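Local coordinates for protein aminotransferase (Paracoccus denitrificans, PDB 4GRX) that probably catalyses pyridoxal-phosphate-dependent transfer of amino groups between amines and carbonyl compounds, as a class III omega-aminotransferase, at residues L435-I440 with D447-K452; A230-E235 with K248-A253; A376-I381 with K459-V464; D134-M139 with P290-S295. All blocks are in the same frame, centred on the assembly; numbering follows the deposited sequence.

Interaction 1 (L435-I440 with D447-K452)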
loop_
_atom_site.group_PDB
_atom_site.type_symbol
_atom_site.label_atom_id
_atom_site.label_comp_id
_atom_site.label_asym_id
_atom_site.label_seq_id
_atom_site.Cartn_x
_atom_site.Cartn_y
_atom_site.Cartn_z
ATOM N N LEU A 435 -16.817 -6.235 18.659
ATOM C CA LEU A 435 -16.694 -7.665 18.527
ATOM C C LEU A 435 -16.891 -7.996 17.060
ATOM O O LEU A 435 -17.933 -7.652 16.458
ATOM C CB LEU A 435 -17.742 -8.351 19.390
ATOM C CG LEU A 435 -17.606 -8.292 20.914
ATOM C CD1 LEU A 435 -18.786 -9.006 21.564
ATOM C CD2 LEU A 435 -16.285 -8.897 21.399
ATOM N N CYS A 436 -15.871 -8.612 16.467
ATOM C CA CYS A 436 -15.913 -9.013 15.059
ATOM C C CYS A 436 -15.128 -10.304 14.831
ATOM O O CYS A 436 -14.118 -10.311 14.107
ATOM C CB CYS A 436 -15.427 -7.878 14.135
ATOM S SG CYS A 436 -13.732 -7.294 14.415
ATOM N N PRO A 437 -15.606 -11.413 15.439
ATOM C CA PRO A 437 -14.891 -12.694 15.438
ATOM C C PRO A 437 -14.827 -13.343 14.043
ATOM O O PRO A 437 -15.599 -12.968 13.161
ATOM C CB PRO A 437 -15.728 -13.573 16.390
ATOM C CG PRO A 437 -16.987 -12.820 16.686
ATOM C CD PRO A 437 -17.004 -11.560 15.888
ATOM N N PRO A 438 -13.921 -14.324 13.840
ATOM C CA PRO A 438 -13.964 -15.027 12.547
ATOM C C PRO A 438 -15.325 -15.690 12.283
ATOM O O PRO A 438 -16.087 -16.003 13.210
ATOM C CB PRO A 438 -12.887 -16.105 12.693
ATOM C CG PRO A 438 -12.022 -15.660 13.816
ATOM C CD PRO A 438 -12.917 -14.907 14.747
ATOM N N PHE A 439 -15.614 -15.900 11.007
ATOM C CA PHE A 439 -16.831 -16.590 10.595
ATOM C C PHE A 439 -16.872 -18.057 11.058
ATOM O O PHE A 439 -17.942 -18.590 11.320
ATOM C CB PHE A 439 -17.009 -16.492 9.075
ATOM C CG PHE A 439 -17.098 -15.072 8.536
ATOM C CD1 PHE A 439 -16.992 -14.839 7.165
ATOM C CD2 PHE A 439 -17.283 -13.970 9.384
ATOM C CE1 PHE A 439 -17.082 -13.548 6.655
ATOM C CE2 PHE A 439 -17.367 -12.677 8.877
ATOM C CZ PHE A 439 -17.269 -12.464 7.510
ATOM N N ILE A 440 -15.715 -18.700 11.180
ATOM C CA ILE A 440 -15.629 -20.110 11.620
ATOM C C ILE A 440 -16.026 -20.358 13.090
ATOM O O ILE A 440 -15.842 -21.468 13.620
ATOM C CB ILE A 440 -14.220 -20.705 11.375
ATOM C CG1 ILE A 440 -13.163 -19.957 12.204
ATOM C CG2 ILE A 440 -13.869 -20.656 9.894
ATOM C CD1 ILE A 440 -11.992 -20.825 12.609
ATOM N N ASP A 447 -20.134 -18.369 23.208
ATOM C CA ASP A 447 -20.355 -18.358 24.654
ATOM C C ASP A 447 -19.085 -18.018 25.416
ATOM O O ASP A 447 -19.136 -17.288 26.406
ATOM C CB ASP A 447 -20.915 -19.697 25.118
ATOM C CG ASP A 447 -22.338 -19.899 24.689
ATOM O OD1 ASP A 447 -22.915 -20.955 25.039
ATOM O OD2 ASP A 447 -22.879 -19.003 24.001
ATOM N N GLU A 448 -17.952 -18.544 24.957
ATOM C CA GLU A 448 -16.671 -18.260 25.595
ATOM C C GLU A 448 -16.382 -16.766 25.579
ATOM O O GLU A 448 -16.039 -16.180 26.609
ATOM C CB GLU A 448 -15.522 -19.012 24.920
ATOM C CG GLU A 448 -14.244 -18.965 25.745
ATOM C CD GLU A 448 -13.039 -19.484 25.011
ATOM O OE1 GLU A 448 -13.206 -20.168 23.988
ATOM O OE2 GLU A 448 -11.917 -19.197 25.469
ATOM N N MET A 449 -16.539 -16.171 24.396
ATOM C CA MET A 449 -16.347 -14.743 24.168
ATOM C C MET A 449 -17.228 -13.870 25.060
ATOM O O MET A 449 -16.737 -12.904 25.632
ATOM C CB MET A 449 -16.618 -14.433 22.700
ATOM C CG MET A 449 -16.660 -12.958 22.334
ATOM S SD MET A 449 -17.289 -12.750 20.659
ATOM C CE MET A 449 -19.023 -13.136 20.900
ATOM N N PHE A 450 -18.515 -14.207 25.175
ATOM C CA PHE A 450 -19.433 -13.448 26.021
ATOM C C PHE A 450 -19.060 -13.518 27.488
ATOM O O PHE A 450 -18.860 -12.489 28.126
ATOM C CB PHE A 450 -20.871 -13.932 25.855
ATOM C CG PHE A 450 -21.494 -13.527 24.565
ATOM C CD1 PHE A 450 -21.239 -12.274 24.021
ATOM C CD2 PHE A 450 -22.351 -14.383 23.904
ATOM C CE1 PHE A 450 -21.819 -11.893 22.829
ATOM C CE2 PHE A 450 -22.941 -14.009 22.711
ATOM C CZ PHE A 450 -22.670 -12.762 22.170
ATOM N N GLU A 451 -18.993 -14.735 28.019
ATOM C CA GLU A 451 -18.569 -14.967 29.401
ATOM C C GLU A 451 -17.280 -14.186 29.745
ATOM O O GLU A 451 -17.208 -13.507 30.769
ATOM C CB GLU A 451 -18.424 -16.475 29.636
ATOM C CG GLU A 451 -17.688 -16.897 30.898
ATOM C CD GLU A 451 -17.738 -18.404 31.113
ATOM O OE1 GLU A 451 -17.853 -19.158 30.115
ATOM O OE2 GLU A 451 -17.677 -18.837 32.285
ATOM N N LYS A 452 -16.279 -14.252 28.873
ATOM C CA LYS A 452 -15.033 -13.504 29.098
ATOM C C LYS A 452 -15.237 -11.975 29.089
ATOM O O LYS A 452 -14.742 -11.273 29.992
ATOM C CB LYS A 452 -13.936 -13.950 28.120
ATOM C CG LYS A 452 -13.393 -15.326 28.465
ATOM C CD LYS A 452 -12.407 -15.849 27.439
ATOM C CE LYS A 452 -11.726 -17.101 27.954
ATOM N NZ LYS A 452 -10.585 -17.458 27.079
#
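Leu435 and Pro437 form two bumps against the side chain of Met449 in the C-terminal domain of this class III aminotransferase, a fold type I pyridoxal-phosphate enzyme. Leu435 ends an outer strand of a three-stranded antiparallel sheet, Pro437 lies in the loop beyond it, and helix 443-463, which carries Met449, packs back against both. Leu435 and Met449 meet tip to tip. The leucine fork straddles the thioether: its CD2 lies 4.0 Å from Met449 SD, while its CD1 stands 4.2 Å from Met449 CE. Pro437 crosses the methionine chain at about a right angle and brings its CG to 4.0 Å from Met449 SD, so the sulfur fills the notch between leucine methyls and proline ring. Met449 is placed there by a CG anti to the backbone N (chi1 171°) and a chain that stays extended up to a bend at chi3 (72°). That bend lays CE over one face of the Phe450 ring, toward its rim. With an alanine at Leu435 both methyl branches are gone, and a gap would probably open beside the sulfur, leaving the end of Met449 less firmly held on that side. Leu62 and Leu424 also touch Met449, and Phe368 of helix 357-375 touches Pro437. At the margin of this apolar cluster, Leu435 CD1 meets the Phe450 ring obliquely, 4.4 Å from Phe450 CE1.

Interaction 2 (A230-E235 with K248-A253); sequences AGFFAE and KGYFQA
The CA atoms of Ala234, at the end of strand 229-234, and Phe251, in the first turn of helix 250-260, lie 9.6 Å apart, closer than any other pair of CA atoms across the contact. The two elements belong to the beta-alpha-beta crossover that runs from strand 229-234 through helix 250-260 to the parallel neighbour strand 265-268 of the large seven-stranded sheet, and Gly249 takes the N-cap position of the helix. Two aromatic side chains reach from the helix to the sheet. Phe251 presents its ring edge: Ala234 CB lies near the ring plane, 3.9 Å from Phe251 CE2, and the backbone oxygen O of Glu235 sits at the same rim, 3.9 Å from Phe251 CZ. Tyr250 comes from the direction opposite to Phe232, with its OH at the edge of the Phe232 ring and 3.8 Å from Phe232 CZ. A CG anti to the backbone N (chi1 175°) sends the tyrosine ring out toward the strand, where its CD2 edge also stands over the centre of the Phe251 ring, 3.7 Å above the plane. The two helix rings thus brace one another, and Phe288 stacks on Phe251. The tyrosine hydroxyl is hydrogen-bonded to Arg158 of strand 154-158. Glu235 leaves its backbone pointing away from the helix, and its carboxylate is hydrogen-bonded to the backbone N atoms of Gly239 and of Tyr162, a residue of the delta-amino valeric acid pocket. With no hydrogen bond joining the two segments, their union rests on van der Waals packing of buried ring edges, while the polar ends find partners beside it.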
loop_
_atom_site.group_PDB
_atom_site.type_symbol
_atom_site.label_atom_id
_atom_site.label_comp_id
_atom_site.label_asym_id
_atom_site.label_seq_id
_atom_site.Cartn_x
_atom_site.Cartn_y
_atom_site.Cartn_z
ATOM N N ALA A 230 -16.092 15.605 -6.601
ATOM C CA ALA A 230 -15.636 14.486 -7.424
ATOM C C ALA A 230 -16.235 13.146 -7.027
ATOM O O ALA A 230 -16.349 12.249 -7.872
ATOM C CB ALA A 230 -14.118 14.400 -7.395
ATOM N N GLY A 231 -16.603 13.005 -5.753
ATOM C CA GLY A 231 -17.106 11.736 -5.252
ATOM C C GLY A 231 -17.652 11.746 -3.833
ATOM O O GLY A 231 -17.463 12.706 -3.078
ATOM N N PHE A 232 -18.337 10.650 -3.493
ATOM C CA PHE A 232 -18.897 10.395 -2.166
ATOM C C PHE A 232 -18.566 8.955 -1.815
ATOM O O PHE A 232 -18.974 8.016 -2.517
ATOM C CB PHE A 232 -20.422 10.588 -2.194
ATOM C CG PHE A 232 -21.133 10.175 -0.924
ATOM C CD1 PHE A 232 -21.497 8.849 -0.703
ATOM C CD2 PHE A 232 -21.473 11.121 0.040
ATOM C CE1 PHE A 232 -22.164 8.471 0.462
ATOM C CE2 PHE A 232 -22.137 10.754 1.200
ATOM C CZ PHE A 232 -22.476 9.422 1.419
ATOM N N PHE A 233 -17.805 8.774 -0.744
ATOM C CA PHE A 233 -17.490 7.436 -0.257
ATOM C C PHE A 233 -18.271 7.158 1.013
ATOM O O PHE A 233 -18.432 8.051 1.858
ATOM C CB PHE A 233 -16.004 7.313 0.071
ATOM C CG PHE A 233 -15.102 7.389 -1.115
ATOM C CD1 PHE A 233 -14.993 8.573 -1.862
ATOM C CD2 PHE A 233 -14.307 6.300 -1.459
ATOM C CE1 PHE A 233 -14.140 8.645 -2.960
ATOM C CE2 PHE A 233 -13.455 6.369 -2.548
ATOM C CZ PHE A 233 -13.366 7.536 -3.296
ATOM N N ALA A 234 -18.718 5.910 1.159
ATOM C CA ALA A 234 -19.334 5.443 2.411
ATOM C C ALA A 234 -19.121 3.964 2.629
ATOM O O ALA A 234 -19.273 3.161 1.699
ATOM C CB ALA A 234 -20.830 5.760 2.432
ATOM N N GLU A 235 -18.774 3.608 3.860
ATOM C CA GLU A 235 -18.894 2.237 4.321
ATOM C C GLU A 235 -20.384 1.969 4.535
ATOM O O GLU A 235 -21.084 2.820 5.123
ATOM C CB GLU A 235 -18.205 2.067 5.666
ATOM C CG GLU A 235 -16.708 2.279 5.655
ATOM C CD GLU A 235 -16.192 2.671 7.019
ATOM O OE1 GLU A 235 -16.044 3.892 7.239
ATOM O OE2 GLU A 235 -15.960 1.775 7.872
ATOM N N LYS A 248 -32.160 3.931 9.364
ATOM C CA LYS A 248 -33.042 3.308 8.359
ATOM C C LYS A 248 -33.398 4.238 7.208
ATOM O O LYS A 248 -33.930 5.316 7.439
ATOM C CB LYS A 248 -34.329 2.772 8.996
ATOM C CG LYS A 248 -35.315 2.246 7.950
ATOM C CD LYS A 248 -36.562 1.586 8.530
ATOM C CE LYS A 248 -36.211 0.403 9.433
ATOM N NZ LYS A 248 -35.297 -0.587 8.782
ATOM N N GLY A 249 -33.108 3.805 5.977
ATOM C CA GLY A 249 -33.454 4.563 4.776
ATOM C C GLY A 249 -32.437 5.624 4.391
ATOM O O GLY A 249 -32.669 6.429 3.479
ATOM N N TYR A 250 -31.290 5.618 5.056
ATOM C CA TYR A 250 -30.224 6.571 4.753
ATOM C C TYR A 250 -29.784 6.527 3.299
ATOM O O TYR A 250 -29.809 7.558 2.607
ATOM C CB TYR A 250 -29.029 6.330 5.664
ATOM C CG TYR A 250 -27.793 7.153 5.394
ATOM C CD1 TYR A 250 -27.739 8.508 5.733
ATOM C CD2 TYR A 250 -26.649 6.565 4.841
ATOM C CE1 TYR A 250 -26.583 9.259 5.535
ATOM C CE2 TYR A 250 -25.490 7.311 4.621
ATOM C CZ TYR A 250 -25.458 8.652 4.980
ATOM O OH TYR A 250 -24.321 9.387 4.779
ATOM N N PHE A 251 -29.379 5.349 2.836
ATOM C CA PHE A 251 -28.849 5.233 1.488
ATOM C C PHE A 251 -29.911 5.469 0.433
ATOM O O PHE A 251 -29.620 6.009 -0.639
ATOM C CB PHE A 251 -28.147 3.901 1.294
ATOM C CG PHE A 251 -26.797 3.848 1.939
ATOM C CD1 PHE A 251 -26.580 3.064 3.064
ATOM C CD2 PHE A 251 -25.751 4.613 1.443
ATOM C CE1 PHE A 251 -25.329 3.017 3.665
ATOM C CE2 PHE A 251 -24.501 4.583 2.038
ATOM C CZ PHE A 251 -24.286 3.782 3.154
ATOM N N GLN A 252 -31.148 5.119 0.776
ATOM C CA GLN A 252 -32.300 5.390 -0.065
ATOM C C GLN A 252 -32.562 6.876 -0.248
ATOM O O GLN A 252 -32.936 7.289 -1.337
ATOM C CB GLN A 252 -33.540 4.667 0.460
ATOM C CG GLN A 252 -33.508 3.170 0.178
ATOM C CD GLN A 252 -32.436 2.425 0.973
ATOM O OE1 GLN A 252 -32.065 2.833 2.084
ATOM N NE2 GLN A 252 -31.928 1.328 0.407
ATOM N N ALA A 253 -32.378 7.671 0.803
ATOM C CA ALA A 253 -32.488 9.134 0.685
ATOM C C ALA A 253 -31.230 9.763 0.076
ATOM O O ALA A 253 -31.320 10.763 -0.638
ATOM C CB ALA A 253 -32.780 9.764 2.036
#

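Interaction 3 (A376-I381 with K459-V464)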
loop_
_atom_site.group_PDB
_atom_site.type_symbol
_atom_site.label_atom_id
_atom_site.label_comp_id
_atom_site.label_asym_id
_atom_site.label_seq_id
_atom_site.Cartn_x
_atom_site.Cartn_y
_atom_site.Cartn_z
ATOM N N ALA A 376 -25.992 -5.545 27.452
ATOM C CA ALA A 376 -26.294 -4.114 27.469
ATOM C C ALA A 376 -27.231 -3.697 28.605
ATOM O O ALA A 376 -27.520 -2.510 28.773
ATOM C CB ALA A 376 -26.890 -3.698 26.138
ATOM N N ASP A 377 -27.706 -4.669 29.379
ATOM C CA ASP A 377 -28.706 -4.410 30.422
ATOM C C ASP A 377 -28.229 -3.490 31.552
ATOM O O ASP A 377 -29.025 -2.736 32.118
ATOM C CB ASP A 377 -29.197 -5.723 31.028
ATOM C CG ASP A 377 -30.559 -5.588 31.673
ATOM O OD1 ASP A 377 -31.322 -4.673 31.280
ATOM O OD2 ASP A 377 -30.868 -6.407 32.569
ATOM N N ARG A 378 -26.938 -3.556 31.862
ATOM C CA ARG A 378 -26.343 -2.827 32.977
ATOM C C ARG A 378 -26.302 -1.288 32.841
ATOM O O ARG A 378 -26.515 -0.752 31.748
ATOM C CB ARG A 378 -24.947 -3.377 33.228
ATOM C CG ARG A 378 -24.090 -3.418 31.988
ATOM C CD ARG A 378 -22.770 -4.047 32.321
ATOM N NE ARG A 378 -22.769 -5.456 31.980
ATOM C CZ ARG A 378 -22.009 -6.359 32.577
ATOM N NH1 ARG A 378 -21.206 -6.000 33.565
ATOM N NH2 ARG A 378 -22.060 -7.623 32.191
ATOM N N PRO A 379 -26.048 -0.581 33.973
ATOM C CA PRO A 379 -25.949 0.894 34.049
ATOM C C PRO A 379 -24.960 1.554 33.085
ATOM O O PRO A 379 -25.233 2.647 32.604
ATOM C CB PRO A 379 -25.486 1.145 35.495
ATOM C CG PRO A 379 -25.971 -0.026 36.266
ATOM C CD PRO A 379 -26.015 -1.194 35.320
ATOM N N ASN A 380 -23.834 0.903 32.804
ATOM C CA ASN A 380 -22.723 1.540 32.064
ATOM C C ASN A 380 -22.555 1.173 30.589
ATOM O O ASN A 380 -21.516 1.453 29.995
ATOM C CB ASN A 380 -21.393 1.326 32.801
ATOM C CG ASN A 380 -21.386 1.955 34.185
ATOM O OD1 ASN A 380 -21.182 1.275 35.177
ATOM N ND2 ASN A 380 -21.629 3.254 34.251
ATOM N N ILE A 381 -23.574 0.545 30.009
ATOM C CA ILE A 381 -23.654 0.364 28.571
ATOM C C ILE A 381 -24.811 1.217 28.099
ATOM O O ILE A 381 -25.925 1.080 28.594
ATOM C CB ILE A 381 -23.917 -1.108 28.181
ATOM C CG1 ILE A 381 -22.753 -2.023 28.618
ATOM C CG2 ILE A 381 -24.211 -1.228 26.692
ATOM C CD1 ILE A 381 -21.360 -1.495 28.324
ATOM N N LYS A 459 -15.411 -6.255 36.219
ATOM C CA LYS A 459 -14.172 -5.854 36.863
ATOM C C LYS A 459 -13.889 -4.369 36.632
ATOM O O LYS A 459 -13.700 -3.630 37.594
ATOM C CB LYS A 459 -13.020 -6.721 36.348
ATOM C CG LYS A 459 -11.865 -6.887 37.308
ATOM C CD LYS A 459 -10.999 -8.051 36.854
ATOM C CE LYS A 459 -10.242 -8.681 38.016
ATOM N NZ LYS A 459 -9.389 -7.675 38.704
ATOM N N VAL A 460 -13.892 -3.935 35.368
ATOM C CA VAL A 460 -13.563 -2.557 35.016
ATOM C C VAL A 460 -14.586 -1.533 35.539
ATOM O O VAL A 460 -14.199 -0.535 36.160
ATOM C CB VAL A 460 -13.354 -2.388 33.495
ATOM C CG1 VAL A 460 -13.051 -0.933 33.141
ATOM C CG2 VAL A 460 -12.238 -3.298 32.999
ATOM N N PHE A 461 -15.877 -1.774 35.320
ATOM C CA PHE A 461 -16.894 -0.838 35.802
ATOM C C PHE A 461 -16.913 -0.692 37.323
ATOM O O PHE A 461 -17.349 0.337 37.854
ATOM C CB PHE A 461 -18.302 -1.146 35.242
ATOM C CG PHE A 461 -18.418 -0.976 33.741
ATOM C CD1 PHE A 461 -17.699 0.016 33.072
ATOM C CD2 PHE A 461 -19.253 -1.807 32.991
ATOM C CE1 PHE A 461 -17.798 0.166 31.691
ATOM C CE2 PHE A 461 -19.363 -1.655 31.608
ATOM C CZ PHE A 461 -18.631 -0.667 30.960
ATOM N N ALA A 462 -16.434 -1.709 38.031
ATOM C CA ALA A 462 -16.375 -1.628 39.489
ATOM C C ALA A 462 -15.132 -0.879 39.954
ATOM O O ALA A 462 -15.151 -0.250 41.005
ATOM C CB ALA A 462 -16.442 -3.011 40.115
ATOM N N GLU A 463 -14.055 -0.960 39.176
ATOM C CA GLU A 463 -12.835 -0.184 39.438
ATOM C C GLU A 463 -13.115 1.311 39.279
ATOM O O GLU A 463 -12.477 2.146 39.910
ATOM C CB GLU A 463 -11.718 -0.579 38.463
ATOM C CG GLU A 463 -11.020 -1.910 38.733
ATOM C CD GLU A 463 -10.117 -2.377 37.579
ATOM O OE1 GLU A 463 -9.495 -3.454 37.733
ATOM O OE2 GLU A 463 -10.011 -1.693 36.518
ATOM N N VAL A 464 -14.115 1.616 38.461
ATOM C CA VAL A 464 -14.294 2.930 37.869
ATOM C C VAL A 464 -15.670 3.565 38.195
ATOM O O VAL A 464 -16.106 4.504 37.517
ATOM C CB VAL A 464 -14.032 2.810 36.344
ATOM C CG1 VAL A 464 -14.711 3.899 35.542
ATOM C CG2 VAL A 464 -12.542 2.798 36.050
#
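Asn380 sets its CB over the centre of the Phe461 ring, joining the end of the C-terminal helix 443-463 to the type I beta turn (Arg378 to Ile381) that leads into the three-stranded antiparallel sheet of the C-terminal domain. This is a CH-pi contact: Asn380 CB stands 3.6 Å from the ring centroid of Phe461, only 3° off the normal. The two side chains slide past each other in opposite directions, their amide and ring planes 51° apart, so that Asn380 OD1 comes alongside Phe461 CB at 3.8 Å. Phe461 keeps CG beside its backbone N and anti to the carbonyl carbon (chi1 -65°), which carries the ring out to the turn. Asn380 ND2 is hydrogen-bonded to Val396 O, a tie that fixes the rotation of the amide. A leucine in place of Phe461 has no flat face, and Asn380 CB would probably lose its seat, with a gap left beside Ile381. Along the ring edge lies the aliphatic part of Arg378, whose guanidinium group bridges to Asp458 and Glu454 on the same helix. Ile381 crosses the phenylalanine side chain at about a right angle, its CD1 at the ring edge, 3.8 Å from Phe461 CE2.

Interaction 4 (D134-M139 with P290-S295); sequences DTMVKM and PDAIIS
Met136 swings its CG anti to the backbone N (chi1 -171°) and then folds at chi2 (66°), while Ile294 has CG1 beside its own backbone N and a second bend that turns CD1 toward the helix (chi2 -59°). These torsions bring the two side chains together obliquely between helix 129-146 and strand 292-295. The nearest approach is made by the root of the methionine: its CB lies 4.0 Å from CD1 of Ile294, and its CG lies 4.1 Å from the same Ile294 methyl. The thioether reaches on along the strand, where Met136 SD comes within 4.5 Å of Ala292 CB, a looser touch. Ala292 and Ile294 face the helix on the same side of the strand, and Ile293 between them points away. This is a helix packed on the central seven-stranded sheet of the large domain, the core of the fold type I aminotransferases. Met136 also touches Ile266, Val309 and Leu311 of the two strands that flank 292-295. On other sides of the helix, Asp134 and Lys138 make hydrogen bonds to Ala167 and Val165 of the second subunit. Just beyond strand 292-295 the chain reaches Lys297, which carries the pyridoxal phosphate in this structure. Across the contact itself the chemistry is wholly apolar, which implies that helix and strand are held by shape and exclusion of water, without any directional bond between them.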
loop_
_atom_site.group_PDB
_atom_site.type_symbol
_atom_site.label_atom_id
_atom_site.label_comp_id
_atom_site.label_asym_id
_atom_site.label_seq_id
_atom_site.Cartn_x
_atom_site.Cartn_y
_atom_site.Cartn_z
ATOM N N ASP A 134 -7.178 5.730 -2.005
ATOM C CA ASP A 134 -6.270 6.667 -2.619
ATOM C C ASP A 134 -6.306 6.608 -4.175
ATOM O O ASP A 134 -6.470 7.649 -4.846
ATOM C CB ASP A 134 -4.865 6.416 -2.096
ATOM C CG ASP A 134 -3.979 7.615 -2.268
ATOM O OD1 ASP A 134 -3.757 8.021 -3.434
ATOM O OD2 ASP A 134 -3.521 8.177 -1.247
ATOM N N THR A 135 -6.161 5.397 -4.726
ATOM C CA THR A 135 -6.301 5.145 -6.157
ATOM C C THR A 135 -7.654 5.639 -6.681
ATOM O O THR A 135 -7.706 6.272 -7.749
ATOM C CB THR A 135 -6.132 3.641 -6.480
ATOM O OG1 THR A 135 -4.758 3.255 -6.315
ATOM C CG2 THR A 135 -6.576 3.310 -7.914
ATOM N N MET A 136 -8.732 5.361 -5.927
ATOM C CA MET A 136 -10.090 5.727 -6.345
ATOM C C MET A 136 -10.258 7.231 -6.507
ATOM O O MET A 136 -10.906 7.691 -7.446
ATOM C CB MET A 136 -11.159 5.200 -5.389
ATOM C CG MET A 136 -12.583 5.388 -5.911
ATOM S SD MET A 136 -12.881 4.392 -7.396
ATOM C CE MET A 136 -13.428 5.645 -8.567
ATOM N N VAL A 137 -9.680 7.985 -5.577
ATOM C CA VAL A 137 -9.732 9.428 -5.651
ATOM C C VAL A 137 -8.998 9.897 -6.913
ATOM O O VAL A 137 -9.536 10.694 -7.671
ATOM C CB VAL A 137 -9.158 10.084 -4.381
ATOM C CG1 VAL A 137 -9.194 11.595 -4.496
ATOM C CG2 VAL A 137 -9.963 9.653 -3.172
ATOM N N LYS A 138 -7.792 9.379 -7.146
ATOM C CA LYS A 138 -7.004 9.760 -8.326
ATOM C C LYS A 138 -7.761 9.438 -9.621
ATOM O O LYS A 138 -7.747 10.226 -10.577
ATOM C CB LYS A 138 -5.643 9.065 -8.329
ATOM C CG LYS A 138 -4.609 9.620 -7.369
ATOM C CD LYS A 138 -3.313 8.818 -7.479
ATOM C CE LYS A 138 -2.566 9.113 -8.782
ATOM N NZ LYS A 138 -1.385 8.232 -9.007
ATOM N N MET A 139 -8.428 8.287 -9.632
ATOM C CA MET A 139 -9.265 7.879 -10.748
ATOM C C MET A 139 -10.364 8.921 -10.977
ATOM O O MET A 139 -10.587 9.353 -12.105
ATOM C CB MET A 139 -9.884 6.525 -10.452
ATOM C CG MET A 139 -9.652 5.471 -11.515
ATOM S SD MET A 139 -9.860 3.839 -10.752
ATOM C CE MET A 139 -8.686 2.848 -11.673
ATOM N N PRO A 290 -24.048 0.966 -5.871
ATOM C CA PRO A 290 -22.979 1.954 -5.951
ATOM C C PRO A 290 -22.471 2.029 -7.369
ATOM O O PRO A 290 -22.800 1.167 -8.177
ATOM C CB PRO A 290 -21.903 1.374 -5.037
ATOM C CG PRO A 290 -22.076 -0.098 -5.183
ATOM C CD PRO A 290 -23.557 -0.334 -5.369
ATOM N N ASP A 291 -21.699 3.065 -7.662
ATOM C CA ASP A 291 -21.054 3.210 -8.938
ATOM C C ASP A 291 -19.728 2.448 -8.954
ATOM O O ASP A 291 -19.215 2.119 -10.015
ATOM C CB ASP A 291 -20.827 4.684 -9.231
ATOM C CG ASP A 291 -22.116 5.478 -9.266
ATOM O OD1 ASP A 291 -23.025 5.073 -10.025
ATOM O OD2 ASP A 291 -22.216 6.523 -8.562
ATOM N N ALA A 292 -19.173 2.177 -7.778
ATOM C CA ALA A 292 -17.951 1.377 -7.651
ATOM C C ALA A 292 -17.826 0.756 -6.257
ATOM O O ALA A 292 -18.545 1.146 -5.332
ATOM C CB ALA A 292 -16.721 2.209 -7.973
ATOM N N ILE A 293 -16.920 -0.209 -6.118
ATOM C CA ILE A 293 -16.710 -0.897 -4.851
ATOM C C ILE A 293 -15.225 -0.989 -4.505
ATOM O O ILE A 293 -14.396 -1.308 -5.359
ATOM C CB ILE A 293 -17.361 -2.297 -4.880
ATOM C CG1 ILE A 293 -18.862 -2.152 -4.650
ATOM C CG2 ILE A 293 -16.747 -3.238 -3.845
ATOM C CD1 ILE A 293 -19.657 -3.422 -4.860
ATOM N N ILE A 294 -14.899 -0.698 -3.250
ATOM C CA ILE A 294 -13.534 -0.841 -2.762
ATOM C C ILE A 294 -13.495 -2.073 -1.872
ATOM O O ILE A 294 -14.206 -2.146 -0.873
ATOM C CB ILE A 294 -13.063 0.402 -1.962
ATOM C CG1 ILE A 294 -13.347 1.686 -2.721
ATOM C CG2 ILE A 294 -11.578 0.316 -1.642
ATOM C CD1 ILE A 294 -12.679 1.763 -4.073
ATOM N N SER A 295 -12.667 -3.040 -2.240
ATOM C CA SER A 295 -12.600 -4.307 -1.520
ATOM C C SER A 295 -11.187 -4.624 -1.024
ATOM O O SER A 295 -10.202 -4.232 -1.650
ATOM C CB SER A 295 -13.108 -5.430 -2.420
ATOM O OG SER A 295 -12.515 -6.677 -2.094
#

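Interactions 2 and 4 share the seven-stranded sheet, with centres about 14 Å apart, and they touch: Phe233 CZ packs on Met136 CG at 3.5 Å. Phe233 lies on the strand of interaction 2 but faces helix 129-146, so strand 229-234 is covered by one helix on either side. Interactions 1 and 3 both use helix 443-463 in the C-terminal domain; their centres lie about 19 Å apart without touching. Interactions 1 and 4 lie on opposite sides of the chain's centre, their nearest atoms about 12 Å apart. Bound delta-amino valeric acid lies about 9 Å from the side chain of Glu235 and about 12 Å from that of Ile294, consistent with a place for interactions 2 and 4 behind the active site.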